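Local coordinates for protein polyketide biosynthesis cytochrome P450 PksS (Bacillus subtilis, PDB 4YZR) that acts as a heme-dependent cytochrome P450 monooxygenase in the biosynthesis of the antibiotic polyketide bacillaene, with dihydrobacillaene as its substrate, at residues H107-P112 with D210-K215; G318-D323 with R341-G346; L255-H260 with E279-Y284. All blocks are in the same frame, centred on the assembly; numbering follows the deposited sequence.

All three contacts are buried, but they sit in different parts of the P450 fold. Contact 1 stands apart, its centre about 28 Å from that of contact 2 and about 30 Å from that of contact 3; it joins the loop after helix 98-106 to helix 212-218 through apolar groups, with a lysine at its margin. Contacts 2 and 3 lie about 13 Å apart, centre to centre, and touch, because loop 341-346 packs on helix 274-285, which carries segment 279-284. Contact 2, beside the heme, is made chiefly by an asparagine amide. Contact 3, away from the annotated sites, packs leucines and an alanine together beside a histidine-tyrosine pair and a bridging water.

Contact 1: H107-P112 with D210-K215; sequences HQAFTP and DDLISK
Leu212 overlaps both Ala109 and Phe110, one methyl to each, and so joins the loop after helix 98-106 to the first turn of helix 212-218, the H helix of the P450 fold. Its CG lies anti to the backbone N (chi1 -178°), which points the two methyls at Ala109 and Phe110. CD1 presses on Ala109 CB at 3.2 Å, shorter than normal carbon contact, so the pair is close-packed but the exact value is doubtful. CD2 approaches the Phe110 ring obliquely, 4.1 Å from CZ, with the two side chains crossing at about a right angle. Phe110 also touches the heme, Leu238 of helix 228-259 and Leu353, the neighbour of Cys352, which places Leu212 one residue behind the cofactor.

At the margin Lys215 reaches toward the loop, its chain bent at chi3; NZ remains 4.2 Å from Gln108 O, too far to count as a hydrogen bond. That carbonyl instead accepts from Thr111 OG1 at 3.2 Å, and the same hydroxyl also bonds to Thr114 OG1. On the helix side, Asp211 is the N-cap: its OD2 accepts from Ser214 N at 2.8 Å with an angle of 160°, and also pairs with Arg204. The other carboxylate oxygen, OD1, takes the Ser214 OG hydroxyl at 2.8 Å on its syn side, 34° out of the carboxylate plane.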
loop_
_atom_site.group_PDB
_atom_site.type_symbol
_atom_site.label_atom_id
_atom_site.label_comp_id
_atom_site.label_asym_id
_atom_site.label_seq_id
_atom_site.Cartn_x
_atom_site.Cartn_y
_atom_site.Cartn_z
ATOM N N HIS A 107 -5.718 -4.055 16.465
ATOM C CA HIS A 107 -6.086 -5.307 15.822
ATOM C C HIS A 107 -7.544 -5.581 15.598
ATOM O O HIS A 107 -7.945 -6.042 14.565
ATOM C CB HIS A 107 -5.467 -6.454 16.659
ATOM C CG HIS A 107 -5.909 -7.824 16.294
ATOM N ND1 HIS A 107 -6.835 -8.530 17.021
ATOM C CD2 HIS A 107 -5.438 -8.671 15.361
ATOM C CE1 HIS A 107 -6.981 -9.726 16.486
ATOM N NE2 HIS A 107 -6.134 -9.846 15.493
ATOM N N GLN A 108 -8.246 -5.344 16.588
ATOM C CA GLN A 108 -9.645 -5.598 16.557
ATOM C C GLN A 108 -10.418 -4.798 15.489
ATOM O O GLN A 108 -11.454 -5.278 15.037
ATOM C CB GLN A 108 -10.223 -5.401 17.936
ATOM C CG GLN A 108 -10.235 -3.974 18.355
ATOM C CD GLN A 108 -8.879 -3.403 18.753
ATOM O OE1 GLN A 108 -7.823 -4.079 18.734
ATOM N NE2 GLN A 108 -8.926 -2.130 19.147
ATOM N N ALA A 109 -9.977 -3.649 15.067
ATOM C CA ALA A 109 -10.547 -2.945 14.031
ATOM C C ALA A 109 -10.444 -3.521 12.690
ATOM O O ALA A 109 -11.193 -3.149 11.707
ATOM C CB ALA A 109 -10.070 -1.511 13.999
ATOM N N PHE A 110 -9.604 -4.544 12.552
ATOM C CA PHE A 110 -9.360 -5.153 11.229
ATOM C C PHE A 110 -9.546 -6.643 11.267
ATOM O O PHE A 110 -9.082 -7.308 10.333
ATOM C CB PHE A 110 -7.958 -4.693 10.762
ATOM C CG PHE A 110 -7.906 -3.240 10.377
ATOM C CD1 PHE A 110 -8.199 -2.824 9.090
ATOM C CD2 PHE A 110 -7.573 -2.303 11.274
ATOM C CE1 PHE A 110 -8.241 -1.511 8.802
ATOM C CE2 PHE A 110 -7.600 -0.932 11.063
ATOM C CZ PHE A 110 -7.901 -0.521 9.766
ATOM N N THR A 111 -10.419 -7.105 12.176
ATOM C CA THR A 111 -10.760 -8.582 12.120
ATOM C C THR A 111 -11.719 -8.899 11.012
ATOM O O THR A 111 -12.437 -7.994 10.489
ATOM C CB THR A 111 -11.311 -8.975 13.434
ATOM O OG1 THR A 111 -12.358 -8.040 13.758
ATOM C CG2 THR A 111 -10.152 -8.951 14.458
ATOM N N PRO A 112 -11.720 -10.179 10.576
ATOM C CA PRO A 112 -12.543 -10.512 9.406
ATOM C C PRO A 112 -14.022 -10.084 9.413
ATOM O O PRO A 112 -14.463 -9.494 8.407
ATOM C CB PRO A 112 -12.397 -12.043 9.326
ATOM C CG PRO A 112 -11.014 -12.327 9.911
ATOM C CD PRO A 112 -10.934 -11.344 11.067
ATOM N N ASP A 210 -19.824 5.750 16.047
ATOM C CA ASP A 210 -19.604 4.537 15.365
ATOM C C ASP A 210 -18.591 4.851 14.227
ATOM O O ASP A 210 -18.942 5.036 13.061
ATOM C CB ASP A 210 -20.924 4.105 14.733
ATOM C CG ASP A 210 -20.912 2.712 14.281
ATOM O OD1 ASP A 210 -19.971 2.015 14.681
ATOM O OD2 ASP A 210 -21.833 2.314 13.519
ATOM N N ASP A 211 -17.335 4.853 14.591
ATOM C CA ASP A 211 -16.239 5.089 13.620
ATOM C C ASP A 211 -14.956 4.637 14.285
ATOM O O ASP A 211 -14.821 4.467 15.530
ATOM C CB ASP A 211 -16.089 6.614 13.275
ATOM C CG ASP A 211 -15.726 7.410 14.491
ATOM O OD1 ASP A 211 -16.587 7.858 15.244
ATOM O OD2 ASP A 211 -14.555 7.659 14.827
ATOM N N LEU A 212 -13.917 4.530 13.509
ATOM C CA LEU A 212 -12.679 3.979 13.986
ATOM C C LEU A 212 -11.938 4.910 14.855
ATOM O O LEU A 212 -11.165 4.399 15.765
ATOM C CB LEU A 212 -11.850 3.524 12.774
ATOM C CG LEU A 212 -10.506 2.848 13.077
ATOM C CD1 LEU A 212 -10.770 1.632 13.899
ATOM C CD2 LEU A 212 -9.924 2.414 11.704
ATOM N N ILE A 213 -12.037 6.238 14.790
ATOM C CA ILE A 213 -11.347 7.084 15.690
ATOM C C ILE A 213 -11.956 6.852 17.098
ATOM O O ILE A 213 -11.208 6.622 18.101
ATOM C CB ILE A 213 -11.420 8.579 15.342
ATOM C CG1 ILE A 213 -10.674 8.758 14.008
ATOM C CG2 ILE A 213 -10.828 9.431 16.457
ATOM C CD1 ILE A 213 -10.829 10.117 13.465
ATOM N N SER A 214 -13.291 6.774 17.196
ATOM C CA SER A 214 -13.932 6.513 18.472
ATOM C C SER A 214 -13.473 5.166 18.981
ATOM O O SER A 214 -13.127 5.060 20.245
ATOM C CB SER A 214 -15.409 6.438 18.237
ATOM O OG SER A 214 -15.965 7.748 17.977
ATOM N N LYS A 215 -13.446 4.151 18.174
ATOM C CA LYS A 215 -13.076 2.815 18.616
ATOM C C LYS A 215 -11.608 2.797 19.097
ATOM O O LYS A 215 -11.289 2.097 20.102
ATOM C CB LYS A 215 -13.287 1.780 17.560
ATOM C CG LYS A 215 -14.747 1.458 17.214
ATOM C CD LYS A 215 -14.869 0.232 16.243
ATOM C CE LYS A 215 -14.102 -1.013 16.788
ATOM N NZ LYS A 215 -14.291 -2.449 16.290
#

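Contact 2: G318-D323 with R341-G346; sequences GSANRD and RHISFG. With HEM (protoporphyrin IX containing Fe), chain C.
Type I turns run from Ala320 to Asp323 and from Ile343 to Gly346; the backbones come closest at Asn321 and His342, CA to CA 5.4 Å. Asn321 carries most of the contact. Its CG lies anti to the carbonyl carbon (chi1 -84°), which brings the amide up against loop 341-346. OD1 accepts from Ile343 N at 2.9 Å; the bond is nearly straight (168°) and arrives in the carbonyl plane, on a lone pair. On the other branch ND2 reaches Ser344 OG at 2.8 Å, but the bond is weak because the N-H is bent away. ND2 also bonds to Ser286 OG, and Ser344 OG to Leu282 O. Beside the amide, Ala320 CB packs on Ile343 CD1 at 3.9 Å.

Phe345 opens the heme-binding signature that leads to Cys352, probably the axial ligand. Its CE1 comes obliquely to 3.6 Å from HEM C2B. Gly346 N lies 3.6 Å from the heme methyl HEM CMA. His342 turns its ring edge to the loop: ND1 accepts from Ser344 N at 3.1 Å, in the ring plane, while NE2 bonds to Glu279, consistent with a proton on NE2.

The straight bond at OD1 and the bond from ND2 to Ser286 OG set the orientation of the Asn321 amide, with the Ser344 bond a weak addition; the amide thus ties the 320-323 turn to the loop whose Ser344, Phe345 and Gly346 line the heme pocket.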
loop_
_atom_site.group_PDB
_atom_site.type_symbol
_atom_site.label_atom_id
_atom_site.label_comp_id
_atom_site.label_asym_id
_atom_site.label_seq_id
_atom_site.Cartn_x
_atom_site.Cartn_y
_atom_site.Cartn_z
ATOM N N GLY A 318 8.491 -6.670 -5.772
ATOM C CA GLY A 318 8.056 -6.879 -7.121
ATOM C C GLY A 318 8.749 -8.091 -7.807
ATOM O O GLY A 318 8.090 -8.825 -8.522
ATOM N N SER A 319 10.067 -8.180 -7.580
ATOM C CA SER A 319 10.771 -9.329 -8.148
ATOM C C SER A 319 10.600 -10.574 -7.355
ATOM O O SER A 319 10.611 -11.691 -7.926
ATOM C CB SER A 319 12.234 -8.947 -8.298
ATOM O OG SER A 319 12.858 -8.568 -7.156
ATOM N N ALA A 320 10.510 -10.513 -6.046
ATOM C CA ALA A 320 10.296 -11.706 -5.255
ATOM C C ALA A 320 9.007 -12.384 -5.679
ATOM O O ALA A 320 8.892 -13.613 -5.799
ATOM C CB ALA A 320 10.188 -11.352 -3.789
ATOM N N ASN A 321 7.981 -11.567 -5.985
ATOM C CA ASN A 321 6.675 -12.019 -6.426
ATOM C C ASN A 321 6.679 -12.654 -7.831
ATOM O O ASN A 321 5.686 -13.229 -8.214
ATOM C CB ASN A 321 5.700 -10.849 -6.365
ATOM C CG ASN A 321 5.128 -10.652 -5.038
ATOM O OD1 ASN A 321 5.265 -11.462 -4.122
ATOM N ND2 ASN A 321 4.406 -9.533 -4.893
ATOM N N ARG A 322 7.795 -12.531 -8.509
ATOM C CA ARG A 322 7.984 -13.126 -9.836
ATOM C C ARG A 322 9.083 -14.143 -9.813
ATOM O O ARG A 322 9.675 -14.477 -10.896
ATOM C CB ARG A 322 8.194 -12.056 -10.931
ATOM C CG ARG A 322 6.926 -11.194 -11.072
ATOM C CD ARG A 322 7.103 -10.112 -12.054
ATOM N NE ARG A 322 5.948 -9.200 -12.093
ATOM C CZ ARG A 322 5.463 -8.698 -13.192
ATOM N NH1 ARG A 322 5.997 -8.998 -14.418
ATOM N NH2 ARG A 322 4.535 -7.820 -13.097
ATOM N N ASP A 323 9.470 -14.653 -8.666
ATOM C CA ASP A 323 10.628 -15.586 -8.580
ATOM C C ASP A 323 10.189 -16.935 -9.024
ATOM O O ASP A 323 9.321 -17.562 -8.470
ATOM C CB ASP A 323 11.082 -15.567 -7.131
ATOM C CG ASP A 323 12.365 -16.240 -6.858
ATOM O OD1 ASP A 323 12.602 -17.325 -7.551
ATOM O OD2 ASP A 323 13.167 -15.835 -6.068
ATOM N N ARG A 341 1.547 -17.401 -2.817
ATOM C CA ARG A 341 2.223 -16.991 -1.649
ATOM C C ARG A 341 3.070 -15.703 -1.909
ATOM O O ARG A 341 4.110 -15.522 -1.427
ATOM C CB ARG A 341 3.072 -18.114 -1.017
ATOM C CG ARG A 341 2.218 -19.313 -0.576
ATOM C CD ARG A 341 2.924 -20.313 0.347
ATOM N NE ARG A 341 3.117 -21.497 -0.489
ATOM C CZ ARG A 341 2.245 -22.491 -0.660
ATOM N NH1 ARG A 341 1.152 -22.605 0.077
ATOM N NH2 ARG A 341 2.553 -23.445 -1.490
ATOM N N HIS A 342 2.420 -14.719 -2.528
ATOM C CA HIS A 342 3.041 -13.435 -2.751
ATOM C C HIS A 342 3.320 -12.738 -1.427
ATOM O O HIS A 342 2.672 -13.015 -0.376
ATOM C CB HIS A 342 2.104 -12.554 -3.641
ATOM C CG HIS A 342 0.858 -12.123 -2.993
ATOM N ND1 HIS A 342 0.786 -11.155 -2.014
ATOM C CD2 HIS A 342 -0.408 -12.554 -3.182
ATOM C CE1 HIS A 342 -0.454 -10.975 -1.661
ATOM N NE2 HIS A 342 -1.223 -11.828 -2.318
ATOM N N ILE A 343 4.209 -11.793 -1.448
ATOM C CA ILE A 343 4.560 -10.954 -0.318
ATOM C C ILE A 343 4.180 -9.466 -0.514
ATOM O O ILE A 343 4.801 -8.574 0.004
ATOM C CB ILE A 343 6.026 -11.078 0.084
ATOM C CG1 ILE A 343 7.019 -10.741 -1.004
ATOM C CG2 ILE A 343 6.300 -12.498 0.620
ATOM C CD1 ILE A 343 8.461 -10.488 -0.440
ATOM N N SER A 344 3.110 -9.279 -1.275
ATOM C CA SER A 344 2.631 -7.905 -1.506
ATOM C C SER A 344 2.175 -7.162 -0.280
ATOM O O SER A 344 2.144 -5.936 -0.272
ATOM C CB SER A 344 1.578 -7.844 -2.499
ATOM O OG SER A 344 2.090 -8.431 -3.760
ATOM N N PHE A 345 1.788 -7.908 0.746
ATOM C CA PHE A 345 1.375 -7.380 2.101
ATOM C C PHE A 345 2.525 -7.517 3.105
ATOM O O PHE A 345 2.325 -7.383 4.300
ATOM C CB PHE A 345 0.129 -8.034 2.575
ATOM C CG PHE A 345 -1.108 -7.709 1.809
ATOM C CD1 PHE A 345 -1.544 -6.401 1.657
ATOM C CD2 PHE A 345 -1.974 -8.707 1.304
ATOM C CE1 PHE A 345 -2.689 -6.050 1.027
ATOM C CE2 PHE A 345 -3.147 -8.401 0.689
ATOM C CZ PHE A 345 -3.525 -7.089 0.560
ATOM N N GLY A 346 3.741 -7.852 2.617
ATOM C CA GLY A 346 4.863 -8.115 3.492
ATOM C C GLY A 346 4.735 -9.499 4.060
ATOM O O GLY A 346 4.148 -10.414 3.475
HETATM C CHA HEM C . 1.852 -2.741 6.512
HETATM C CHB HEM C . 1.003 -3.352 1.795
HETATM C CHC HEM C . -3.430 -1.435 2.361
HETATM C CHD HEM C . -2.480 -0.708 7.008
HETATM C C1A HEM C . 2.024 -3.055 5.185
HETATM C C2A HEM C . 3.178 -3.708 4.550
HETATM C C3A HEM C . 2.951 -3.806 3.265
HETATM C C4A HEM C . 1.593 -3.313 3.021
HETATM C CMA HEM C . 3.878 -4.282 2.219
HETATM C CAA HEM C . 4.484 -4.044 5.280
HETATM C CBA HEM C . 5.455 -2.955 5.233
HETATM C CGA HEM C . 6.876 -3.193 5.903
HETATM O O1A HEM C . 7.699 -2.244 5.657
HETATM O O2A HEM C . 6.974 -4.218 6.467
HETATM C C1B HEM C . -0.278 -2.870 1.534
HETATM C C2B HEM C . -0.964 -2.932 0.285
HETATM C C3B HEM C . -2.206 -2.402 0.397
HETATM C C4B HEM C . -2.306 -1.992 1.798
HETATM C CMB HEM C . -0.341 -3.509 -0.901
HETATM C CAB HEM C . -3.282 -2.212 -0.560
HETATM C CBB HEM C . -3.346 -2.899 -1.646
HETATM C C1C HEM C . -3.627 -1.086 3.671
HETATM C C2C HEM C . -4.762 -0.500 4.269
HETATM C C3C HEM C . -4.498 -0.284 5.623
HETATM C C4C HEM C . -3.151 -0.717 5.821
HETATM C CMC HEM C . -6.053 -0.342 3.510
HETATM C CAC HEM C . -5.361 0.282 6.645
HETATM C CBC HEM C . -6.302 1.120 6.404
HETATM C C1D HEM C . -1.221 -1.170 7.308
HETATM C C2D HEM C . -0.584 -1.050 8.597
HETATM C C3D HEM C . 0.633 -1.651 8.450
HETATM C C4D HEM C . 0.741 -2.148 7.064
HETATM C CMD HEM C . -1.185 -0.477 9.861
HETATM C CAD HEM C . 1.695 -1.849 9.501
HETATM C CBD HEM C . 1.542 -3.142 10.240
HETATM C CGD HEM C . 2.535 -3.370 11.421
HETATM O O1D HEM C . 3.544 -2.655 11.422
HETATM O O2D HEM C . 2.237 -4.288 12.209
HETATM N NA HEM C . 1.072 -2.932 4.223
HETATM N NB HEM C . -1.158 -2.332 2.445
HETATM N NC HEM C . -2.669 -1.230 4.636
HETATM N ND HEM C . -0.420 -1.801 6.386
HETATM FE FE HEM C . -0.815 -2.133 4.454
#

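Contact 3: L255-H260 with E279-Y284; sequences LALLQH and EELLRY
Leu281 is the first residue of 279-284 to reach across, packing between Ala256 and Leu257 where helix 274-285, the K helix of the P450 fold, meets the end of the long helix 228-259. The local axes pass at 11.0 Å and stand nearly perpendicular, at 99°. One Leu281 methyl goes to each neighbour: CD2 lies 3.9 Å from Ala256 CB, and CD1 lies 4.0 Å from Leu257 CD1, those two leucine side chains crossing at about a right angle.

Arg283 makes no contact with 255-260; its guanidinium pairs with Glu280, one turn earlier, in the ExxR motif of P450s. It grips the carboxylate side-on, Arg283 NE to Glu280 OE1 at 2.9 Å and NH2 to OE2, both oxygens being met from above the carboxylate plane. Glu280 also bridges to Arg337, as in the family's Glu-Arg-Arg triad.

Tyr284 closes the segment. With CG anti to the backbone N (chi1 -171°), its ring is thrown across to Ala256 and His260. CD2 comes to 4.2 Å from Ala256 CB, and OH stands at the edge of the His260 imidazole, 3.4 Å from CE1, with the ring planes almost perpendicular. The imidazole is fixed by its own segment: ND1 donates in the ring plane to Ala256 O at 2.7 Å. A water bridges Tyr284 OH, at 2.6 Å, and Gln259 OE1, to which it donates.

No direct hydrogen bond joins the segments, so the contact rests on apolar packing, one oblique His260-Tyr284 ring pair and one water bridge, while Glu280 and Arg283 satisfy each other off the interface and Glu279 pairs with Arg359.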
loop_
_atom_site.group_PDB
_atom_site.type_symbol
_atom_site.label_atom_id
_atom_site.label_comp_id
_atom_site.label_asym_id
_atom_site.label_seq_id
_atom_site.Cartn_x
_atom_site.Cartn_y
_atom_site.Cartn_z
ATOM N N LEU A 255 -5.566 -1.836 -14.850
ATOM C CA LEU A 255 -4.661 -1.827 -15.993
ATOM C C LEU A 255 -4.266 -3.280 -16.368
ATOM O O LEU A 255 -4.294 -3.672 -17.548
ATOM C CB LEU A 255 -3.428 -0.949 -15.757
ATOM C CG LEU A 255 -2.338 -1.050 -16.827
ATOM C CD1 LEU A 255 -2.860 -0.592 -18.193
ATOM C CD2 LEU A 255 -1.113 -0.222 -16.432
ATOM N N ALA A 256 -3.860 -4.067 -15.372
ATOM C CA ALA A 256 -3.403 -5.434 -15.662
ATOM C C ALA A 256 -4.559 -6.227 -16.275
ATOM O O ALA A 256 -4.287 -6.995 -17.242
ATOM C CB ALA A 256 -2.871 -6.097 -14.409
ATOM N N LEU A 257 -5.761 -6.147 -15.783
ATOM C CA LEU A 257 -6.894 -6.811 -16.414
ATOM C C LEU A 257 -7.111 -6.326 -17.827
ATOM O O LEU A 257 -7.289 -7.211 -18.691
ATOM C CB LEU A 257 -8.141 -6.623 -15.602
ATOM C CG LEU A 257 -8.205 -7.295 -14.235
ATOM C CD1 LEU A 257 -9.352 -6.766 -13.389
ATOM C CD2 LEU A 257 -8.257 -8.820 -14.355
ATOM N N LEU A 258 -6.971 -5.050 -18.123
ATOM C CA LEU A 258 -7.166 -4.510 -19.473
ATOM C C LEU A 258 -6.039 -4.935 -20.400
ATOM O O LEU A 258 -6.287 -4.896 -21.634
ATOM C CB LEU A 258 -7.402 -3.008 -19.429
ATOM C CG LEU A 258 -8.625 -2.570 -18.633
ATOM C CD1 LEU A 258 -8.669 -1.055 -18.615
ATOM C CD2 LEU A 258 -9.892 -3.185 -19.192
ATOM N N GLN A 259 -4.859 -5.281 -19.903
ATOM C CA GLN A 259 -3.752 -5.746 -20.717
ATOM C C GLN A 259 -3.753 -7.222 -20.933
ATOM O O GLN A 259 -2.957 -7.687 -21.765
ATOM C CB GLN A 259 -2.440 -5.375 -20.077
ATOM C CG GLN A 259 -2.083 -3.917 -19.952
ATOM C CD GLN A 259 -0.886 -3.734 -18.907
ATOM O OE1 GLN A 259 -0.699 -4.517 -17.880
ATOM N NE2 GLN A 259 -0.215 -2.759 -19.107
ATOM N N HIS A 260 -4.644 -7.942 -20.267
ATOM C CA HIS A 260 -4.751 -9.403 -20.325
ATOM C C HIS A 260 -6.167 -9.843 -20.547
ATOM O O HIS A 260 -6.881 -10.285 -19.682
ATOM C CB HIS A 260 -4.194 -10.041 -19.040
ATOM C CG HIS A 260 -2.749 -9.762 -18.774
ATOM N ND1 HIS A 260 -2.284 -8.587 -18.207
ATOM C CD2 HIS A 260 -1.639 -10.483 -19.056
ATOM C CE1 HIS A 260 -0.972 -8.627 -18.089
ATOM N NE2 HIS A 260 -0.565 -9.799 -18.554
ATOM N N GLU A 279 -5.741 -11.812 -5.522
ATOM C CA GLU A 279 -4.430 -12.196 -5.083
ATOM C C GLU A 279 -3.417 -12.187 -6.195
ATOM O O GLU A 279 -2.251 -11.767 -6.040
ATOM C CB GLU A 279 -4.445 -13.590 -4.442
ATOM C CG GLU A 279 -5.297 -13.676 -3.223
ATOM C CD GLU A 279 -4.984 -12.688 -2.216
ATOM O OE1 GLU A 279 -3.805 -12.668 -1.704
ATOM O OE2 GLU A 279 -5.833 -11.901 -1.825
ATOM N N GLU A 280 -3.837 -12.585 -7.399
ATOM C CA GLU A 280 -2.952 -12.498 -8.546
ATOM C C GLU A 280 -2.650 -11.090 -8.947
ATOM O O GLU A 280 -1.509 -10.782 -9.303
ATOM C CB GLU A 280 -3.480 -13.331 -9.700
ATOM C CG GLU A 280 -2.616 -13.306 -10.922
ATOM C CD GLU A 280 -1.324 -14.042 -10.813
ATOM O OE1 GLU A 280 -0.888 -14.429 -9.716
ATOM O OE2 GLU A 280 -0.663 -14.368 -11.905
ATOM N N LEU A 281 -3.653 -10.224 -8.858
ATOM C CA LEU A 281 -3.376 -8.805 -9.139
ATOM C C LEU A 281 -2.442 -8.232 -8.096
ATOM O O LEU A 281 -1.562 -7.432 -8.454
ATOM C CB LEU A 281 -4.679 -8.036 -9.287
ATOM C CG LEU A 281 -5.516 -8.467 -10.514
ATOM C CD1 LEU A 281 -6.879 -7.851 -10.455
ATOM C CD2 LEU A 281 -4.921 -8.142 -11.813
ATOM N N LEU A 282 -2.566 -8.580 -6.839
ATOM C CA LEU A 282 -1.587 -8.152 -5.829
ATOM C C LEU A 282 -0.225 -8.632 -6.173
ATOM O O LEU A 282 0.754 -7.858 -6.092
ATOM C CB LEU A 282 -1.998 -8.671 -4.481
ATOM C CG LEU A 282 -3.112 -7.925 -3.774
ATOM C CD1 LEU A 282 -3.872 -8.745 -2.763
ATOM C CD2 LEU A 282 -2.568 -6.620 -3.154
ATOM N N ARG A 283 -0.060 -9.890 -6.556
ATOM C CA ARG A 283 1.223 -10.419 -6.876
ATOM C C ARG A 283 1.845 -9.723 -8.061
ATOM O O ARG A 283 3.023 -9.342 -8.023
ATOM C CB ARG A 283 1.145 -11.927 -7.179
ATOM C CG ARG A 283 2.457 -12.562 -7.499
ATOM C CD ARG A 283 2.374 -13.957 -8.155
ATOM N NE ARG A 283 1.910 -13.897 -9.497
ATOM C CZ ARG A 283 2.705 -13.757 -10.558
ATOM N NH1 ARG A 283 3.988 -13.665 -10.463
ATOM N NH2 ARG A 283 2.170 -13.664 -11.795
ATOM N N TYR A 284 1.101 -9.574 -9.135
ATOM C CA TYR A 284 1.593 -9.071 -10.419
ATOM C C TYR A 284 1.798 -7.556 -10.391
ATOM O O TYR A 284 2.811 -7.087 -10.999
ATOM C CB TYR A 284 0.563 -9.462 -11.474
ATOM C CG TYR A 284 0.996 -9.208 -12.894
ATOM C CD1 TYR A 284 1.702 -10.130 -13.590
ATOM C CD2 TYR A 284 0.695 -8.034 -13.473
ATOM C CE1 TYR A 284 2.068 -9.832 -14.947
ATOM C CE2 TYR A 284 1.064 -7.728 -14.787
ATOM C CZ TYR A 284 1.731 -8.630 -15.454
ATOM O OH TYR A 284 2.112 -8.296 -16.775
HETATM O O HOH W 1 1.872 -5.793 -17.563
#